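Local coordinates for protein taurine dioxygenase (Burkholderia ambifaria, PDB 5VN6) that probably hydroxylates taurine, or a related substrate, as an iron- and 2-oxoglutarate-dependent dioxygenase of the TauD/TfdA family, at residues V25-A30 / L50-Q55; I57-H62 / V120-D125; A109-A114 / N204-H209; D155-H160 / E186-R191. All coordinates share one frame; numbering follows the deposited sequence.

Contact 1 (V25-A30 / L50-Q55)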
# COMPACT_ATOMS: atom_id res chain seq x y z
N VAL A 25 -8.90 27.08 -0.07
CA VAL A 25 -7.72 27.56 -0.77
C VAL A 25 -7.98 27.49 -2.27
O VAL A 25 -8.29 26.41 -2.80
CB VAL A 25 -6.47 26.75 -0.43
CG1 VAL A 25 -5.36 27.04 -1.43
CG2 VAL A 25 -6.01 27.05 0.97
N ASN A 26 -7.81 28.61 -2.95
CA ASN A 26 -7.84 28.66 -4.40
C ASN A 26 -6.39 28.85 -4.83
O ASN A 26 -5.78 29.86 -4.49
CB ASN A 26 -8.71 29.80 -4.91
CG ASN A 26 -8.92 29.75 -6.41
OD1 ASN A 26 -8.04 29.32 -7.16
ND2 ASN A 26 -10.07 30.25 -6.87
N LEU A 27 -5.85 27.87 -5.57
CA LEU A 27 -4.45 27.94 -5.96
C LEU A 27 -4.17 29.19 -6.77
O LEU A 27 -3.06 29.72 -6.71
CB LEU A 27 -4.06 26.69 -6.75
CG LEU A 27 -3.93 25.43 -5.88
CD1 LEU A 27 -3.38 24.26 -6.68
CD2 LEU A 27 -3.05 25.73 -4.66
N ALA A 28 -5.17 29.67 -7.51
CA ALA A 28 -5.01 30.90 -8.29
C ALA A 28 -4.62 32.07 -7.41
O ALA A 28 -3.84 32.94 -7.82
CB ALA A 28 -6.30 31.23 -9.05
N ASP A 29 -5.18 32.13 -6.20
CA ASP A 29 -4.87 33.25 -5.32
C ASP A 29 -3.42 33.22 -4.84
O ASP A 29 -2.85 34.27 -4.54
CB ASP A 29 -5.84 33.26 -4.14
CG ASP A 29 -7.29 33.50 -4.56
OD1 ASP A 29 -7.52 34.03 -5.67
OD2 ASP A 29 -8.20 33.16 -3.78
N ALA A 30 -2.82 32.03 -4.76
CA ALA A 30 -1.44 31.93 -4.30
C ALA A 30 -0.44 32.46 -5.32
O ALA A 30 0.73 32.66 -4.98
CB ALA A 30 -1.09 30.49 -3.94
N LEU A 50 0.50 17.65 -0.75
CA LEU A 50 -0.69 18.43 -0.45
C LEU A 50 -1.76 18.15 -1.51
O LEU A 50 -1.44 18.02 -2.69
CB LEU A 50 -0.39 19.94 -0.39
CG LEU A 50 0.61 20.44 0.65
CD1 LEU A 50 0.93 21.93 0.44
CD2 LEU A 50 0.08 20.19 2.08
N PHE A 51 -3.01 18.07 -1.07
CA PHE A 51 -4.14 17.77 -1.94
C PHE A 51 -5.18 18.88 -1.88
O PHE A 51 -5.41 19.47 -0.82
CB PHE A 51 -4.81 16.43 -1.56
CG PHE A 51 -3.86 15.27 -1.53
CD1 PHE A 51 -3.40 14.72 -2.70
CD2 PHE A 51 -3.43 14.74 -0.32
CE1 PHE A 51 -2.53 13.66 -2.68
CE2 PHE A 51 -2.56 13.68 -0.28
CZ PHE A 51 -2.10 13.14 -1.46
N LEU A 52 -5.80 19.16 -3.02
CA LEU A 52 -6.88 20.12 -3.07
C LEU A 52 -7.98 19.59 -3.98
O LEU A 52 -7.70 18.96 -5.00
CB LEU A 52 -6.39 21.48 -3.58
CG LEU A 52 -5.35 22.23 -2.74
CD1 LEU A 52 -3.91 21.82 -3.10
CD2 LEU A 52 -5.54 23.71 -2.91
N ARG A 53 -9.23 19.87 -3.63
CA ARG A 53 -10.38 19.56 -4.46
C ARG A 53 -10.85 20.81 -5.18
O ARG A 53 -10.55 21.93 -4.78
CB ARG A 53 -11.54 19.00 -3.63
CG ARG A 53 -11.21 17.73 -2.83
CD ARG A 53 -11.18 16.50 -3.73
NE ARG A 53 -11.13 15.27 -2.95
CZ ARG A 53 -10.71 14.10 -3.42
NH1 ARG A 53 -10.29 14.01 -4.68
NH2 ARG A 53 -10.68 13.03 -2.63
N ASP A 54 -11.59 20.59 -6.27
CA ASP A 54 -12.35 21.64 -6.95
C ASP A 54 -11.47 22.85 -7.28
O ASP A 54 -11.84 24.01 -7.04
CB ASP A 54 -13.55 22.04 -6.10
CG ASP A 54 -14.39 20.85 -5.74
OD1 ASP A 54 -14.72 20.08 -6.67
OD2 ASP A 54 -14.67 20.65 -4.54
N GLN A 55 -10.32 22.58 -7.88
CA GLN A 55 -9.42 23.64 -8.32
C GLN A 55 -9.79 23.98 -9.75
O GLN A 55 -9.23 23.45 -10.71
CB GLN A 55 -7.97 23.22 -8.17
CG GLN A 55 -7.51 23.10 -6.73
CD GLN A 55 -7.79 24.35 -5.93
OE1 GLN A 55 -7.15 25.40 -6.12
NE2 GLN A 55 -8.77 24.27 -5.03
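The amide of Gln55 is the flat group that joins the two segments, and its OE1 and NE2 grip the backbone around the N-cap of the short, weakly bonded helix 27-32. OE1 accepts from Leu27 N (2.8 Å, N-H...O 165°), with the donor in the plane of the amide carbonyl. NE2 donates to Val25 O at 3.1 Å, somewhat tilted from the amide plane, and to Arg53 O of its own segment at 3.0 Å, in that plane. Leu27 CG approaches to 3.2 Å from OE1, and the Asn26 amide has its plane turned 88° from that of Gln55.

The helix start is thereby tied to strand 49-52 of the large sheet of the double-stranded β-helix fold through Leu52, and to the loop that follows this strand through Gln55. Asn26 occupies the N-cap position and its OD1 accepts a hydrogen bond from Ala28 N, as a short amide side chain does well. Gln55 meets Leu27 N in addition, so two successive N-H groups at the helix start are satisfied by side-chain amides. A glutamine suits this place because one group must offer both an acceptor and two donors to backbone atoms. Its chain doubles back at chi2 (-53°), which lays the amide beside 25-27 instead of letting it run on past them.

Next to this polar layer the contact is apolar. Branched side chains pack against one methyl of strand 49-52: Leu52 CD2 meets Leu27 CD2 tip to tip at 3.7 Å, and Val25 CG1 comes within 3.6 Å of Leu52 CD2.

Contact 2 (I57-H62 / V120-D125)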
# COMPACT_ATOMS: atom_id res chain seq x y z
N ILE A 57 -9.22 26.21 -12.30
CA ILE A 57 -8.17 27.17 -12.59
C ILE A 57 -7.80 27.04 -14.06
O ILE A 57 -8.11 26.05 -14.72
CB ILE A 57 -6.91 26.96 -11.71
CG1 ILE A 57 -6.33 25.55 -11.93
CG2 ILE A 57 -7.26 27.15 -10.23
CD1 ILE A 57 -5.05 25.27 -11.16
N THR A 58 -7.10 28.05 -14.56
CA THR A 58 -6.63 28.01 -15.93
C THR A 58 -5.25 27.38 -15.97
O THR A 58 -4.56 27.25 -14.96
CB THR A 58 -6.59 29.41 -16.52
OG1 THR A 58 -5.46 30.11 -15.98
CG2 THR A 58 -7.86 30.17 -16.15
N ARG A 59 -4.86 26.97 -17.17
CA ARG A 59 -3.54 26.37 -17.34
C ARG A 59 -2.44 27.39 -17.06
O ARG A 59 -1.42 27.04 -16.46
CB ARG A 59 -3.44 25.76 -18.74
CG ARG A 59 -4.52 24.69 -18.93
CD ARG A 59 -4.66 24.23 -20.37
NE ARG A 59 -5.34 22.93 -20.47
CZ ARG A 59 -6.61 22.72 -20.16
NH1 ARG A 59 -7.38 23.71 -19.72
NH2 ARG A 59 -7.13 21.50 -20.29
N ALA A 60 -2.66 28.65 -17.45
CA ALA A 60 -1.70 29.69 -17.09
C ALA A 60 -1.56 29.79 -15.58
O ALA A 60 -0.45 29.91 -15.06
CB ALA A 60 -2.10 31.03 -17.72
N GLU A 61 -2.68 29.70 -14.85
CA GLU A 61 -2.60 29.74 -13.38
C GLU A 61 -1.93 28.49 -12.81
O GLU A 61 -1.14 28.59 -11.86
CB GLU A 61 -3.99 29.92 -12.77
CG GLU A 61 -4.68 31.21 -13.18
CD GLU A 61 -6.10 31.31 -12.67
OE1 GLU A 61 -6.79 30.27 -12.61
OE2 GLU A 61 -6.54 32.44 -12.35
N HIS A 62 -2.21 27.31 -13.38
CA HIS A 62 -1.53 26.08 -12.96
C HIS A 62 -0.02 26.23 -13.13
O HIS A 62 0.76 25.91 -12.23
CB HIS A 62 -2.06 24.90 -13.78
CG HIS A 62 -1.47 23.56 -13.43
ND1 HIS A 62 -1.96 22.37 -13.94
CD2 HIS A 62 -0.43 23.21 -12.62
CE1 HIS A 62 -1.26 21.36 -13.47
NE2 HIS A 62 -0.32 21.84 -12.67
N VAL A 120 3.17 19.72 -9.63
CA VAL A 120 1.78 20.12 -9.40
C VAL A 120 0.94 19.42 -10.45
O VAL A 120 1.05 19.72 -11.64
CB VAL A 120 1.58 21.64 -9.46
CG1 VAL A 120 0.10 21.95 -9.22
CG2 VAL A 120 2.49 22.38 -8.46
N LEU A 121 0.10 18.49 -10.01
CA LEU A 121 -0.62 17.57 -10.88
C LEU A 121 -2.12 17.81 -10.74
O LEU A 121 -2.64 17.79 -9.62
CB LEU A 121 -0.26 16.12 -10.53
CG LEU A 121 -0.99 15.01 -11.32
CD1 LEU A 121 -0.71 15.13 -12.81
CD2 LEU A 121 -0.61 13.62 -10.81
N ARG A 122 -2.81 18.03 -11.86
CA ARG A 122 -4.25 18.27 -11.83
C ARG A 122 -4.99 17.22 -12.66
O ARG A 122 -4.57 16.88 -13.77
CB ARG A 122 -4.62 19.68 -12.34
CG ARG A 122 -6.13 19.91 -12.34
CD ARG A 122 -6.57 21.35 -12.41
NE ARG A 122 -6.44 21.89 -13.75
CZ ARG A 122 -7.25 22.79 -14.28
NH1 ARG A 122 -8.29 23.26 -13.59
NH2 ARG A 122 -7.01 23.22 -15.52
N CYS A 123 -6.10 16.72 -12.12
CA CYS A 123 -6.94 15.79 -12.86
C CYS A 123 -7.98 16.58 -13.63
O CYS A 123 -8.78 17.31 -13.04
CB CYS A 123 -7.63 14.80 -11.91
SG CYS A 123 -8.74 13.61 -12.73
N ILE A 124 -8.01 16.39 -14.95
CA ILE A 124 -8.95 17.10 -15.81
C ILE A 124 -10.24 16.31 -15.90
O ILE A 124 -11.31 16.80 -15.51
CB ILE A 124 -8.34 17.35 -17.20
CG1 ILE A 124 -7.00 18.09 -17.08
CG2 ILE A 124 -9.31 18.14 -18.06
CD1 ILE A 124 -7.06 19.39 -16.28
N ASP A 125 -10.17 15.11 -16.46
CA ASP A 125 -11.30 14.19 -16.49
C ASP A 125 -10.79 12.78 -16.29
O ASP A 125 -9.61 12.48 -16.49
CB ASP A 125 -12.09 14.31 -17.81
O HOH W 1 -4.39 22.25 -15.62
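His62 donates to a strand carbonyl in an unusual way: its NE2 lies 2.7 Å from Val120 O, yet 59° out of the carbonyl plane, so the proton comes in from above and not along a lone pair. Val120 O itself sits in the ring plane. CG of His62 stands anti to its backbone N (chi1 -178°), which carries the ring out from helix 59-67 to the strand, where Val120 CG1 also packs against NE2 at 3.5 Å. At another edge of the ring, water 1 lies 3.0 Å from His62 ND1 and accepts from Arg122 NE at 2.8 Å, linking two side chains whose planes are nearly perpendicular.

The Arg122 chain turns at chi3 and brings its guanidinium to Ile57. Ile57 CG1 lies over one face, toward its rim, while NH1 is hydrogen-bonded to Gln55 O and only weakly to Ile57 O. Arginine fits here because its flat head has donors for the loop's carbonyls and faces for an aliphatic neighbour. Arg59 NH1 is 4.2 Å from Arg122 NH2, but Arg59 has its salt bridge with Glu280.

Thr58 and Glu61 close the helix start as a capping box. Leu121 points away, its side chain about 8 Å from the bound magnesium. Helix 59-67 packs through His62 on the sheet face carrying Val120 and Arg122, where strand 118-125 runs between strands 256-260 and 278-284.

Contact 3 (A109-A114 / N204-H209)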
# COMPACT_ATOMS: atom_id res chain seq x y z
N ALA A 109 12.18 10.59 -11.82
CA ALA A 109 13.39 10.89 -12.58
C ALA A 109 14.64 10.93 -11.70
O ALA A 109 15.53 11.75 -11.90
CB ALA A 109 13.25 12.21 -13.36
N SER A 110 14.71 10.03 -10.73
CA SER A 110 15.95 9.89 -9.97
C SER A 110 17.08 9.34 -10.84
O SER A 110 18.24 9.33 -10.39
CB SER A 110 15.71 9.01 -8.73
OG SER A 110 15.49 7.66 -9.11
N TRP A 111 16.77 8.85 -12.05
CA TRP A 111 17.80 8.45 -13.01
C TRP A 111 18.48 9.65 -13.65
O TRP A 111 19.36 9.45 -14.49
CB TRP A 111 17.20 7.56 -14.11
CG TRP A 111 15.92 8.11 -14.69
CD1 TRP A 111 14.64 7.77 -14.33
CD2 TRP A 111 15.79 9.11 -15.71
NE1 TRP A 111 13.73 8.49 -15.06
CE2 TRP A 111 14.40 9.32 -15.92
CE3 TRP A 111 16.71 9.84 -16.49
CZ2 TRP A 111 13.91 10.23 -16.86
CZ3 TRP A 111 16.21 10.76 -17.42
CH2 TRP A 111 14.83 10.95 -17.59
N ARG A 112 18.08 10.87 -13.30
CA ARG A 112 18.71 12.09 -13.79
C ARG A 112 19.79 12.53 -12.82
O ARG A 112 19.75 12.23 -11.63
CB ARG A 112 17.70 13.23 -13.92
CG ARG A 112 16.67 13.12 -15.01
CD ARG A 112 16.00 14.48 -15.19
NE ARG A 112 14.80 14.44 -16.00
CZ ARG A 112 14.78 14.64 -17.32
NH1 ARG A 112 15.91 14.90 -17.97
NH2 ARG A 112 13.64 14.58 -17.99
N VAL A 113 20.74 13.30 -13.35
CA VAL A 113 21.76 13.92 -12.52
C VAL A 113 21.13 14.87 -11.50
O VAL A 113 21.56 14.94 -10.34
CB VAL A 113 22.78 14.66 -13.42
CG1 VAL A 113 23.74 15.47 -12.59
CG2 VAL A 113 23.53 13.64 -14.28
N ALA A 114 20.11 15.60 -11.92
CA ALA A 114 19.40 16.54 -11.05
C ALA A 114 17.92 16.19 -11.14
O ALA A 114 17.19 16.72 -12.00
CB ALA A 114 19.67 17.99 -11.45
N ASN A 204 15.06 3.56 -5.02
CA ASN A 204 13.69 3.27 -5.46
C ASN A 204 13.75 2.30 -6.64
O ASN A 204 14.80 1.72 -6.94
CB ASN A 204 12.94 4.57 -5.78
CG ASN A 204 13.41 5.25 -7.07
OD1 ASN A 204 13.00 4.87 -8.16
ND2 ASN A 204 14.24 6.28 -6.94
N ALA A 205 12.61 2.16 -7.34
CA ALA A 205 12.50 1.18 -8.42
C ALA A 205 13.52 1.44 -9.52
O ALA A 205 13.92 0.50 -10.22
CB ALA A 205 11.07 1.18 -9.00
N PHE A 206 13.96 2.69 -9.68
CA PHE A 206 14.97 2.99 -10.69
C PHE A 206 16.37 2.54 -10.30
O PHE A 206 17.24 2.49 -11.17
CB PHE A 206 15.01 4.50 -10.98
CG PHE A 206 13.80 5.01 -11.70
CD1 PHE A 206 13.04 6.03 -11.15
CD2 PHE A 206 13.41 4.47 -12.91
CE1 PHE A 206 11.91 6.51 -11.80
CE2 PHE A 206 12.30 4.95 -13.57
CZ PHE A 206 11.54 5.98 -13.01
N THR A 207 16.61 2.23 -9.02
CA THR A 207 17.97 1.97 -8.55
C THR A 207 18.39 0.55 -8.93
O THR A 207 17.67 -0.42 -8.64
CB THR A 207 18.05 2.15 -7.03
OG1 THR A 207 17.46 3.40 -6.65
CG2 THR A 207 19.48 2.09 -6.58
N THR A 208 19.55 0.42 -9.58
CA THR A 208 19.98 -0.91 -10.01
C THR A 208 20.89 -1.59 -8.99
O THR A 208 20.71 -2.78 -8.72
CB THR A 208 20.68 -0.84 -11.37
OG1 THR A 208 21.86 -0.04 -11.25
CG2 THR A 208 19.75 -0.23 -12.38
N HIS A 209 21.87 -0.87 -8.43
CA HIS A 209 22.85 -1.49 -7.54
C HIS A 209 23.66 -0.42 -6.82
O HIS A 209 23.74 0.73 -7.26
CB HIS A 209 23.79 -2.39 -8.33
CG HIS A 209 24.67 -1.65 -9.28
ND1 HIS A 209 24.17 -1.01 -10.39
CD2 HIS A 209 26.01 -1.43 -9.30
CE1 HIS A 209 25.16 -0.43 -11.06
NE2 HIS A 209 26.29 -0.68 -10.41
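Trp111 drives the edge of its indole into the face of Phe206, a T-shaped pair with the planes at 81° and the five-membered ring centroid 4.7 Å from that of the phenyl. The leading atom is Trp111 CD1, 3.6 Å above the centre of the Phe206 ring, and NE1 follows near CZ. Trp111 CG lies between its backbone N and carbonyl carbon (chi1 47°), folding the indole back over the turn that Ala109 begins, so that Ala109 CA and Arg112 CG rest on a face. Two broad aromatic rings suit this place because an edge and a face can fill the space between the turns.

Beside the rings, Asn204 ND2 donates to Ser110 OG at 2.9 Å in a nearly straight bond, with the hydroxyl in the amide plane. Asn204 CG also sits between backbone N and carbonyl carbon (chi1 72°), which folds the amide back over its own turn: OD1 accepts from Phe206 N at 2.8 Å, an Asx turn that fixes the side chain's rotation. Asparagine fits because its short chain reaches its own turn and the opposite segment at once.

Two type I turns, Ala109-Arg112 and Asn204-Thr207, are thereby pressed together close to the magnesium site of His106, Asp108 and His266; the Phe206 side chain is about 7 Å from the metal. Ser110 OG is also hydrogen-bonded to His160 ND1. The buried hydroxyl thus has two polar partners, which implies that the loop just after Asp108 is held by directed bonds as well as by aromatic packing.

Contact 4 (D155-H160 / E186-R191)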
# COMPACT_ATOMS: atom_id res chain seq x y z
N ASP A 155 27.42 5.68 4.05
CA ASP A 155 28.23 6.21 2.96
C ASP A 155 27.93 5.54 1.61
O ASP A 155 28.64 5.81 0.63
CB ASP A 155 29.73 6.11 3.29
CG ASP A 155 30.22 4.68 3.50
OD1 ASP A 155 29.56 3.73 3.02
OD2 ASP A 155 31.25 4.50 4.18
N LEU A 156 26.90 4.71 1.52
CA LEU A 156 26.62 4.02 0.28
C LEU A 156 26.12 4.99 -0.79
O LEU A 156 25.41 5.96 -0.50
CB LEU A 156 25.58 2.91 0.50
CG LEU A 156 26.07 1.65 1.21
CD1 LEU A 156 24.93 0.61 1.39
CD2 LEU A 156 27.27 1.06 0.44
N ARG A 157 26.48 4.71 -2.03
CA ARG A 157 25.97 5.40 -3.20
C ARG A 157 25.47 4.34 -4.17
O ARG A 157 25.90 3.19 -4.13
CB ARG A 157 27.04 6.29 -3.86
CG ARG A 157 27.73 7.21 -2.87
CD ARG A 157 28.86 8.08 -3.48
NE ARG A 157 28.40 8.94 -4.56
CZ ARG A 157 27.65 10.03 -4.37
NH1 ARG A 157 27.29 10.38 -3.14
NH2 ARG A 157 27.26 10.76 -5.41
N ALA A 158 24.55 4.73 -5.05
CA ALA A 158 23.90 3.75 -5.91
C ALA A 158 23.51 4.42 -7.22
O ALA A 158 23.38 5.64 -7.29
CB ALA A 158 22.67 3.14 -5.22
N ARG A 159 23.31 3.61 -8.27
CA ARG A 159 23.00 4.13 -9.59
C ARG A 159 21.54 3.91 -9.96
O ARG A 159 20.95 2.87 -9.61
CB ARG A 159 23.94 3.54 -10.65
CG ARG A 159 25.26 4.35 -10.73
CD ARG A 159 26.22 3.94 -11.84
NE ARG A 159 27.55 4.48 -11.57
CZ ARG A 159 27.94 5.73 -11.83
NH1 ARG A 159 27.11 6.60 -12.38
NH2 ARG A 159 29.16 6.13 -11.52
N HIS A 160 20.95 4.91 -10.62
CA HIS A 160 19.55 4.95 -11.04
C HIS A 160 19.50 5.05 -12.56
O HIS A 160 20.09 5.97 -13.13
CB HIS A 160 18.83 6.16 -10.44
CG HIS A 160 18.93 6.25 -8.96
ND1 HIS A 160 17.83 6.40 -8.15
CD2 HIS A 160 20.00 6.20 -8.13
CE1 HIS A 160 18.21 6.46 -6.89
NE2 HIS A 160 19.53 6.32 -6.84
N GLU A 186 24.51 8.29 -10.40
CA GLU A 186 24.84 7.86 -9.05
C GLU A 186 24.34 8.91 -8.07
O GLU A 186 24.55 10.12 -8.28
CB GLU A 186 26.35 7.68 -8.89
CG GLU A 186 26.76 7.31 -7.47
CD GLU A 186 28.22 6.91 -7.37
OE1 GLU A 186 28.61 5.90 -7.98
OE2 GLU A 186 28.99 7.64 -6.69
N HIS A 187 23.70 8.46 -7.00
CA HIS A 187 23.16 9.30 -5.95
C HIS A 187 23.50 8.71 -4.59
O HIS A 187 23.60 7.48 -4.46
CB HIS A 187 21.63 9.43 -6.06
CG HIS A 187 21.19 10.09 -7.32
ND1 HIS A 187 21.53 11.39 -7.64
CD2 HIS A 187 20.43 9.64 -8.35
CE1 HIS A 187 21.01 11.71 -8.81
NE2 HIS A 187 20.32 10.67 -9.25
N PRO A 188 23.63 9.54 -3.56
CA PRO A 188 23.75 8.99 -2.21
C PRO A 188 22.53 8.15 -1.87
O PRO A 188 21.40 8.51 -2.22
CB PRO A 188 23.82 10.24 -1.31
CG PRO A 188 23.15 11.32 -2.13
CD PRO A 188 23.51 11.01 -3.55
N VAL A 189 22.77 7.03 -1.20
CA VAL A 189 21.68 6.18 -0.71
C VAL A 189 20.92 6.88 0.41
O VAL A 189 19.69 6.77 0.51
CB VAL A 189 22.23 4.82 -0.26
CG1 VAL A 189 21.19 4.04 0.54
CG2 VAL A 189 22.70 4.01 -1.48
N VAL A 190 21.63 7.62 1.24
CA VAL A 190 21.04 8.45 2.29
C VAL A 190 21.16 9.88 1.81
O VAL A 190 22.27 10.43 1.77
CB VAL A 190 21.74 8.26 3.64
CG1 VAL A 190 21.07 9.11 4.72
CG2 VAL A 190 21.78 6.80 4.00
N ARG A 191 20.05 10.49 1.39
CA ARG A 191 20.07 11.84 0.87
C ARG A 191 19.68 12.84 1.95
O ARG A 191 18.75 12.60 2.72
CB ARG A 191 19.14 12.00 -0.34
CG ARG A 191 19.09 13.40 -0.90
CD ARG A 191 18.03 13.54 -1.99
NE ARG A 191 18.06 14.87 -2.60
CZ ARG A 191 17.35 15.23 -3.67
NH1 ARG A 191 16.55 14.35 -4.27
NH2 ARG A 191 17.46 16.47 -4.16
O HOH W 2 24.58 7.31 1.65
O HOH W 3 29.06 10.19 -7.90
O HOH W 4 20.93 6.28 -4.35
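Glu186 lies between two arginines that meet it in different ways, the three forming a salt-bridge network. Arg157 crosses it at about a right angle, and its NE donates to OE2 at 2.6 Å, a salt bridge; the oxygen lies in the guanidinium plane, while the donor uses the anti side of the carboxylate, the two planes being 66° apart. A bend at chi3 (59°) turns the head back over the neighbouring strand, where NH1 comes near Pro188. Water 3 closes a second path, accepting from Arg157 NH2 and donating to Glu186 OE2 at 2.8 Å. Arg159 instead lays a face over Glu186 CB, and its NH2 is 3.6 Å from OE1, well out of plane, so only charges attract; OE1 has its hydrogen bond with Thr211 OG1, and Arg159 NH1 bonds Asp184 O. Long arginine chains reach the shared carboxylate from different directions.

On the face opposite Arg159, His187 points the edge of its ring at the face of His160, a T-shaped pair with CD2 atoms 3.5 Å apart and planes at 77°. Water 4 joins His160 NE2, whose ring is held at ND1 by Ser110, to His187 O. Ala158 and His187 exchange both backbone N-H...O bonds, and Pro188 faces Arg157 where no N-H is needed across this pair. Val189 N then bonds Leu156 O at 2.9 Å.

Strands 157-160 and 185-192 are the inner pair of a four-stranded antiparallel sheet, flanked by strands 207-210 and 199-201; Leu156 and Val189 pack together against Leu232 and Leu236 of helix 228-237.

In the fold
The four contacts form two clusters on opposite sides of the chain's centre. Contacts 1 and 2, with centres 10 Å apart, reach the seven-stranded sheet and touch through Gln55 and Arg122; strand 49-52 leads along the chain into helix 59-67. Contacts 3 and 4, 9 Å apart, both reach the four-stranded sheet, in which strands 157-160 and 207-210 are neighbours. Between the clusters the centres lie 27 to 35 Å apart. Along the chain contact 1 closes first, the segments of contacts 2 and 3 alternate, and contact 4 falls wholly between the two segments of contact 3. Between 109-114 and 120-125 the chain passes from one region to the other, with metal-binding residues close to 109-114 and near Leu121.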